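Local coordinates for protein nickel-dependent hydrogenase large subunit (Allochromatium vinosum, PDB 3MYR) that oxidises molecular hydrogen at a nickel-iron centre as the large subunit of a heterodimeric hydrogenase, probably recycling hydrogen released by nitrogenase, at residues 276-287 / 298-308; 238-246 / 444-452. All coordinates share one frame; numbering follows the deposited sequence.

Contact 1 (276-287 / 298-308); sequences EGLGNFLCYGDL and FLFPRGAILDR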
# COMPACT_ATOMS: atom_id res chain seq x y z
N GLU B 276 -4.02 23.00 -3.58
CA GLU B 276 -5.37 22.54 -3.19
C GLU B 276 -6.43 23.30 -4.01
O GLU B 276 -6.79 24.43 -3.67
CB GLU B 276 -5.63 22.66 -1.67
CG GLU B 276 -6.79 21.77 -1.15
CD GLU B 276 -8.21 22.29 -1.63
OE1 GLU B 276 -8.83 21.68 -2.53
OE2 GLU B 276 -8.69 23.31 -1.10
N GLY B 277 -6.92 22.69 -5.09
CA GLY B 277 -7.74 23.47 -6.02
C GLY B 277 -9.21 23.12 -6.07
O GLY B 277 -9.90 23.54 -7.00
N LEU B 278 -9.70 22.37 -5.08
CA LEU B 278 -11.10 21.89 -5.09
C LEU B 278 -11.95 22.54 -4.00
O LEU B 278 -13.10 22.98 -4.27
CB LEU B 278 -11.19 20.36 -4.93
CG LEU B 278 -10.56 19.43 -5.97
CD1 LEU B 278 -10.87 17.89 -5.66
CD2 LEU B 278 -11.11 19.81 -7.33
N GLY B 279 -11.42 22.54 -2.77
CA GLY B 279 -12.19 23.07 -1.66
C GLY B 279 -13.29 22.12 -1.09
O GLY B 279 -14.00 22.53 -0.18
N ASN B 280 -13.43 20.91 -1.63
CA ASN B 280 -14.48 19.95 -1.18
C ASN B 280 -13.78 18.70 -0.64
O ASN B 280 -12.81 18.26 -1.24
CB ASN B 280 -15.33 19.52 -2.37
CG ASN B 280 -15.89 20.73 -3.13
OD1 ASN B 280 -16.26 21.75 -2.52
ND2 ASN B 280 -15.97 20.62 -4.44
N PHE B 281 -14.27 18.14 0.47
CA PHE B 281 -13.60 17.02 1.15
C PHE B 281 -14.63 15.99 1.55
O PHE B 281 -15.70 16.35 1.94
CB PHE B 281 -12.83 17.52 2.38
CG PHE B 281 -11.80 18.51 2.01
CD1 PHE B 281 -12.17 19.85 1.83
CD2 PHE B 281 -10.48 18.10 1.74
CE1 PHE B 281 -11.19 20.83 1.39
CE2 PHE B 281 -9.51 19.04 1.33
CZ PHE B 281 -9.90 20.40 1.08
N LEU B 282 -14.29 14.71 1.46
CA LEU B 282 -15.25 13.69 1.76
C LEU B 282 -14.64 12.65 2.72
O LEU B 282 -13.51 12.16 2.48
CB LEU B 282 -15.69 13.05 0.42
CG LEU B 282 -16.47 11.75 0.45
CD1 LEU B 282 -17.91 12.08 0.90
CD2 LEU B 282 -16.46 11.11 -0.92
N CYS B 283 -15.43 12.28 3.74
CA CYS B 283 -15.12 11.20 4.66
C CYS B 283 -16.30 10.26 4.81
O CYS B 283 -17.41 10.71 5.03
CB CYS B 283 -14.83 11.73 6.07
SG CYS B 283 -13.41 12.83 6.10
N TYR B 284 -16.03 8.96 4.82
CA TYR B 284 -17.03 8.00 5.25
C TYR B 284 -16.98 7.79 6.76
O TYR B 284 -17.95 7.26 7.34
CB TYR B 284 -16.87 6.67 4.54
CG TYR B 284 -16.88 6.71 3.02
CD1 TYR B 284 -17.57 7.73 2.32
CD2 TYR B 284 -16.30 5.64 2.28
CE1 TYR B 284 -17.62 7.72 0.90
CE2 TYR B 284 -16.34 5.63 0.81
CZ TYR B 284 -16.95 6.70 0.16
OH TYR B 284 -16.96 6.69 -1.23
N GLY B 285 -15.84 8.14 7.39
CA GLY B 285 -15.69 7.92 8.83
C GLY B 285 -15.28 6.47 9.16
O GLY B 285 -15.33 5.58 8.29
N ASP B 286 -14.80 6.24 10.38
CA ASP B 286 -14.31 4.91 10.77
C ASP B 286 -13.99 4.86 12.26
O ASP B 286 -13.98 5.90 12.92
CB ASP B 286 -13.03 4.57 9.99
CG ASP B 286 -12.88 3.06 9.77
OD1 ASP B 286 -12.30 2.66 8.74
OD2 ASP B 286 -13.29 2.26 10.65
N LEU B 287 -13.70 3.67 12.76
CA LEU B 287 -13.12 3.44 14.07
C LEU B 287 -14.15 3.62 15.19
O LEU B 287 -14.07 4.57 16.00
CB LEU B 287 -11.84 4.21 14.32
CG LEU B 287 -10.72 3.81 13.30
CD1 LEU B 287 -9.64 4.92 13.35
CD2 LEU B 287 -10.10 2.42 13.62
N PHE B 298 -17.99 6.88 15.83
CA PHE B 298 -16.73 6.84 15.06
C PHE B 298 -15.70 7.80 15.69
O PHE B 298 -16.02 8.91 16.08
CB PHE B 298 -16.99 7.25 13.61
CG PHE B 298 -17.55 6.15 12.71
CD1 PHE B 298 -17.89 6.44 11.38
CD2 PHE B 298 -17.69 4.83 13.17
CE1 PHE B 298 -18.35 5.44 10.49
CE2 PHE B 298 -18.17 3.82 12.33
CZ PHE B 298 -18.51 4.13 10.96
N LEU B 299 -14.45 7.41 15.71
CA LEU B 299 -13.38 8.39 15.92
C LEU B 299 -13.27 9.40 14.73
O LEU B 299 -13.23 10.61 14.93
CB LEU B 299 -12.05 7.66 16.15
CG LEU B 299 -10.82 8.57 16.27
CD1 LEU B 299 -11.08 9.51 17.47
CD2 LEU B 299 -9.66 7.70 16.57
N PHE B 300 -13.30 8.92 13.51
CA PHE B 300 -13.32 9.82 12.36
C PHE B 300 -14.76 9.93 11.89
O PHE B 300 -15.35 8.93 11.50
CB PHE B 300 -12.49 9.22 11.22
CG PHE B 300 -11.00 9.17 11.49
CD1 PHE B 300 -10.31 10.32 11.82
CD2 PHE B 300 -10.28 8.04 11.17
CE1 PHE B 300 -8.92 10.28 12.01
CE2 PHE B 300 -8.89 8.00 11.32
CZ PHE B 300 -8.21 9.11 11.73
N PRO B 301 -15.33 11.16 11.87
CA PRO B 301 -16.74 11.27 11.55
C PRO B 301 -17.00 11.17 10.05
O PRO B 301 -16.10 11.47 9.25
CB PRO B 301 -17.11 12.68 12.07
CG PRO B 301 -15.79 13.42 11.94
CD PRO B 301 -14.74 12.43 12.29
N ARG B 302 -18.23 10.76 9.71
CA ARG B 302 -18.72 10.75 8.34
C ARG B 302 -19.21 12.14 7.98
O ARG B 302 -19.91 12.78 8.76
CB ARG B 302 -19.90 9.77 8.23
CG ARG B 302 -20.51 9.69 6.83
CD ARG B 302 -21.47 8.47 6.65
NE ARG B 302 -20.67 7.29 6.89
CZ ARG B 302 -21.14 6.05 7.08
NH1 ARG B 302 -20.30 5.05 7.42
NH2 ARG B 302 -22.43 5.85 6.98
N GLY B 303 -18.92 12.59 6.76
CA GLY B 303 -19.50 13.84 6.26
C GLY B 303 -18.70 14.41 5.10
O GLY B 303 -17.67 13.87 4.68
N ALA B 304 -19.17 15.54 4.60
CA ALA B 304 -18.58 16.19 3.46
C ALA B 304 -18.54 17.69 3.76
O ALA B 304 -19.52 18.27 4.26
CB ALA B 304 -19.46 15.95 2.23
N ILE B 305 -17.48 18.32 3.29
CA ILE B 305 -17.31 19.76 3.39
C ILE B 305 -17.27 20.25 1.98
O ILE B 305 -16.63 19.63 1.10
CB ILE B 305 -15.97 20.08 4.09
CG1 ILE B 305 -16.11 19.76 5.57
CG2 ILE B 305 -15.49 21.54 3.87
CD1 ILE B 305 -14.74 19.47 6.25
N LEU B 306 -18.00 21.35 1.73
CA LEU B 306 -18.01 21.94 0.41
C LEU B 306 -17.48 23.35 0.50
O LEU B 306 -17.76 24.06 1.49
CB LEU B 306 -19.41 21.96 -0.16
CG LEU B 306 -20.05 20.58 -0.33
CD1 LEU B 306 -21.46 20.82 -0.89
CD2 LEU B 306 -19.21 19.76 -1.29
N ASP B 307 -16.68 23.73 -0.50
CA ASP B 307 -16.33 25.16 -0.67
C ASP B 307 -15.60 25.70 0.58
O ASP B 307 -15.79 26.86 0.94
CB ASP B 307 -17.60 26.02 -0.98
CG ASP B 307 -18.38 25.51 -2.23
OD1 ASP B 307 -17.70 25.03 -3.18
OD2 ASP B 307 -19.66 25.51 -2.27
N ARG B 308 -14.80 24.85 1.24
CA ARG B 308 -13.96 25.25 2.42
C ARG B 308 -14.78 25.81 3.58
O ARG B 308 -14.28 26.55 4.43
CB ARG B 308 -12.82 26.21 2.02
CG ARG B 308 -11.89 25.58 1.01
CD ARG B 308 -10.76 26.51 0.63
NE ARG B 308 -9.80 25.98 -0.35
CZ ARG B 308 -8.70 26.67 -0.74
NH1 ARG B 308 -8.46 27.91 -0.26
NH2 ARG B 308 -7.80 26.13 -1.58
O HOH W 1 -15.28 24.54 -3.61

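Contact 2 (238-246 / 444-452); sequences RLAEVRNLI and MQGWYDGLI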
# COMPACT_ATOMS: atom_id res chain seq x y z
N ARG B 238 1.33 -13.43 24.36
CA ARG B 238 1.14 -12.67 23.08
C ARG B 238 0.64 -11.23 23.34
O ARG B 238 1.04 -10.26 22.66
CB ARG B 238 0.19 -13.38 22.13
CG ARG B 238 0.62 -14.82 21.76
CD ARG B 238 1.92 -14.65 20.99
NE ARG B 238 1.81 -14.93 19.60
CZ ARG B 238 2.76 -14.71 18.67
NH1 ARG B 238 3.93 -14.10 18.90
NH2 ARG B 238 2.49 -15.09 17.45
N LEU B 239 -0.22 -11.08 24.33
CA LEU B 239 -0.75 -9.75 24.60
C LEU B 239 0.34 -8.80 25.14
O LEU B 239 0.25 -7.57 24.96
CB LEU B 239 -1.94 -9.85 25.59
CG LEU B 239 -3.16 -10.47 24.86
CD1 LEU B 239 -4.22 -11.05 25.80
CD2 LEU B 239 -3.79 -9.63 23.71
N ALA B 240 1.34 -9.35 25.85
CA ALA B 240 2.45 -8.52 26.37
C ALA B 240 3.27 -8.01 25.21
O ALA B 240 3.71 -6.89 25.24
CB ALA B 240 3.35 -9.33 27.27
N GLU B 241 3.52 -8.85 24.20
CA GLU B 241 4.24 -8.37 22.99
C GLU B 241 3.46 -7.25 22.28
O GLU B 241 4.02 -6.27 21.83
CB GLU B 241 4.45 -9.55 22.02
CG GLU B 241 5.23 -10.74 22.64
CD GLU B 241 5.47 -11.92 21.62
OE1 GLU B 241 6.58 -12.01 21.06
OE2 GLU B 241 4.52 -12.66 21.28
N VAL B 242 2.14 -7.38 22.20
CA VAL B 242 1.34 -6.38 21.53
C VAL B 242 1.49 -5.05 22.30
O VAL B 242 1.64 -3.97 21.70
CB VAL B 242 -0.09 -6.79 21.53
CG1 VAL B 242 -1.05 -5.60 21.09
CG2 VAL B 242 -0.29 -8.07 20.69
N ARG B 243 1.47 -5.13 23.64
CA ARG B 243 1.60 -3.91 24.41
C ARG B 243 2.91 -3.16 24.12
O ARG B 243 2.95 -1.93 24.01
CB ARG B 243 1.56 -4.23 25.89
CG ARG B 243 1.77 -2.92 26.67
CD ARG B 243 2.18 -3.21 28.13
NE ARG B 243 0.95 -3.38 28.91
CZ ARG B 243 0.25 -2.37 29.42
NH1 ARG B 243 0.62 -1.09 29.26
NH2 ARG B 243 -0.87 -2.64 30.09
N ASN B 244 4.01 -3.90 24.06
CA ASN B 244 5.30 -3.24 23.78
C ASN B 244 5.32 -2.59 22.39
O ASN B 244 5.92 -1.52 22.20
CB ASN B 244 6.46 -4.23 23.93
CG ASN B 244 6.83 -4.47 25.41
OD1 ASN B 244 6.15 -4.01 26.31
ND2 ASN B 244 7.90 -5.21 25.65
N LEU B 245 4.71 -3.25 21.41
CA LEU B 245 4.70 -2.66 20.03
C LEU B 245 3.93 -1.31 20.01
O LEU B 245 4.36 -0.38 19.37
CB LEU B 245 4.09 -3.66 19.02
CG LEU B 245 5.00 -4.86 18.81
CD1 LEU B 245 4.15 -6.09 18.23
CD2 LEU B 245 6.22 -4.41 17.89
N ILE B 246 2.85 -1.19 20.77
CA ILE B 246 2.06 0.07 20.76
C ILE B 246 2.88 1.24 21.32
O ILE B 246 2.87 2.35 20.80
CB ILE B 246 0.78 -0.09 21.62
CG1 ILE B 246 -0.22 -1.02 20.90
CG2 ILE B 246 0.17 1.30 21.90
CD1 ILE B 246 -1.50 -1.43 21.80
N MET B 444 -4.80 4.04 20.36
CA MET B 444 -4.44 2.64 20.40
C MET B 444 -4.50 2.10 21.80
O MET B 444 -4.91 0.97 21.95
CB MET B 444 -3.01 2.38 19.86
CG MET B 444 -2.81 2.70 18.34
SD MET B 444 -3.55 1.45 17.32
CE MET B 444 -2.29 0.12 17.53
N GLN B 445 -4.02 2.86 22.80
CA GLN B 445 -3.99 2.40 24.18
C GLN B 445 -5.43 2.13 24.66
O GLN B 445 -5.67 1.13 25.30
CB GLN B 445 -3.26 3.37 25.16
CG GLN B 445 -2.93 2.71 26.58
CD GLN B 445 -2.02 1.41 26.47
OE1 GLN B 445 -2.27 0.35 27.10
NE2 GLN B 445 -1.01 1.49 25.65
N GLY B 446 -6.39 2.95 24.23
CA GLY B 446 -7.75 2.81 24.72
C GLY B 446 -8.34 1.50 24.17
O GLY B 446 -9.00 0.76 24.89
N TRP B 447 -8.03 1.17 22.92
CA TRP B 447 -8.65 -0.04 22.36
C TRP B 447 -7.99 -1.29 22.93
O TRP B 447 -8.67 -2.30 23.20
CB TRP B 447 -8.53 -0.10 20.83
CG TRP B 447 -9.19 1.04 20.14
CD1 TRP B 447 -10.49 1.51 20.33
CD2 TRP B 447 -8.64 1.79 19.03
NE1 TRP B 447 -10.72 2.56 19.44
CE2 TRP B 447 -9.61 2.75 18.65
CE3 TRP B 447 -7.42 1.73 18.34
CZ2 TRP B 447 -9.38 3.68 17.65
CZ3 TRP B 447 -7.21 2.64 17.31
CH2 TRP B 447 -8.20 3.58 16.96
N TYR B 448 -6.67 -1.22 23.13
CA TYR B 448 -5.94 -2.32 23.77
C TYR B 448 -6.49 -2.61 25.20
O TYR B 448 -6.79 -3.80 25.57
CB TYR B 448 -4.44 -2.02 23.82
CG TYR B 448 -3.65 -3.11 24.55
CD1 TYR B 448 -3.22 -4.23 23.87
CD2 TYR B 448 -3.31 -2.99 25.93
CE1 TYR B 448 -2.50 -5.25 24.53
CE2 TYR B 448 -2.57 -3.98 26.60
CZ TYR B 448 -2.20 -5.12 25.89
OH TYR B 448 -1.47 -6.11 26.50
N ASP B 449 -6.59 -1.55 26.00
CA ASP B 449 -7.09 -1.70 27.37
C ASP B 449 -8.51 -2.24 27.31
O ASP B 449 -8.92 -2.98 28.18
CB ASP B 449 -7.12 -0.35 28.13
CG ASP B 449 -5.74 0.17 28.42
OD1 ASP B 449 -4.75 -0.65 28.43
OD2 ASP B 449 -5.63 1.41 28.64
N GLY B 450 -9.29 -1.82 26.34
CA GLY B 450 -10.69 -2.27 26.28
C GLY B 450 -10.76 -3.75 25.90
O GLY B 450 -11.64 -4.48 26.38
N LEU B 451 -9.81 -4.20 25.07
CA LEU B 451 -9.67 -5.64 24.73
C LEU B 451 -9.31 -6.47 25.97
O LEU B 451 -9.96 -7.49 26.27
CB LEU B 451 -8.63 -5.84 23.60
CG LEU B 451 -8.33 -7.25 23.12
CD1 LEU B 451 -9.58 -7.99 22.52
CD2 LEU B 451 -7.20 -7.23 22.04
N ILE B 452 -8.29 -6.04 26.70
CA ILE B 452 -7.87 -6.74 27.91
C ILE B 452 -9.04 -6.79 28.92
O ILE B 452 -9.34 -7.88 29.49
CB ILE B 452 -6.67 -6.06 28.60
CG1 ILE B 452 -5.42 -6.08 27.69
CG2 ILE B 452 -6.27 -6.84 29.90
CD1 ILE B 452 -5.15 -7.45 27.11

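Contact 1 (276-287 / 298-308)
R308 reaches back side-on to E276 in a salt bridge: NE and NH2 both converge on the one oxygen OE2, with R308 NE to E276 OE2 at 3.0 Å. NE arrives nearly in line with the C-O bond, NH2 from well above the carboxylate, and the two flat groups are turned 58° apart. The other oxygen, E276 OE1, accepts from L278 N and G279 N of its own segment, with G279 N at 2.7 Å from E276 OE1 on its syn lone pair. With both carboxylate oxygens of E276 doubly engaged, an alanine here would probably leave the R308 guanidinium without its mate and the turn at 278-279 free to shift. Backbone hydrogen bonds pair F281 with I305 and C283 with G303, forming the two-stranded antiparallel hairpin of 281-288 and 300-305; nearer its loop, L299 and F300 both face D286 in a classic beta bulge. Two further polar groups grip main chain: D307 N meets N280 OD1 at 2.9 Å, and R302 NE, turned onto Y284 O by the bend at chi3 (-60°), gives it a straight bond of 2.8 Å lying in the guanidinium plane. Apolar contacts are fewer. The F298 ring lays one face over D286 CA, L287 CD1 lies 3.8 Å from F300 CE2 with both side chains pointing the same way, and the F281 ring meets I305 CG2 obliquely on the face that packs against helix 390-399.

Contact 2 (238-246 / 444-452)
Y448 drives its ring as a knob into the hole formed by L239, V242, R243 and I246; here packing is tightest, and the axes of the two antiparallel segments approach to 10.9 Å. Because CG stands anti to the backbone N (chi1 176°), the ring extends across to the facing helix, where Y448 OH donates to L239 O at 2.7 Å. The hydroxyl comes from above the carbonyl plane, on the face opposite the helical donor R243 N, giving this oxygen two donors. I246 CD1 presses on the root of the ring, 3.6 Å from Y448 CB, and V242 CG1 crosses obliquely at 3.7 Å from Y448 CE1. Beside them I246 CG2 packs on M444 CB, while F204 of helix 203-209 touches V242, I246 and M444. The solvent side is looser. Exposed R243 lays its CB against the hydroxyl end of the ring, and its guanidinium stands steeply to the ring plane, with NH2 4.1 Å from Y448 CE2. At the end away from M444, L239 CD1 and I452 CD1 meet tip to tip at 3.9 Å. This chemistry suggests that apolar packing supplies most of the cohesion, while the one hydrogen bond probably holds the ring's end on L239 O and satisfies the hydroxyl.

In the fold
Contact 1 is the more buried of the two and lies nearer the centre of the chain. In it the side chain of Y284 is about 9 Å from the bound NFV, the oxidized Ni-Fe active centre; contact 2 is partly buried, farther out and away from the annotated sites. The chemistry follows: the hairpin is joined chiefly by backbone hydrogen bonds and an ion pair, the helix pair chiefly by aliphatic and aromatic packing. The centres of contacts 1 and 2 are 29 Å apart. Helix 426-456 still links them, since W447, on the 444-452 segment, packs against L287 and L299. Helix 236-265 also leads along the chain into strand 281-288, and R238 forms a salt bridge with E242 of the small subunit.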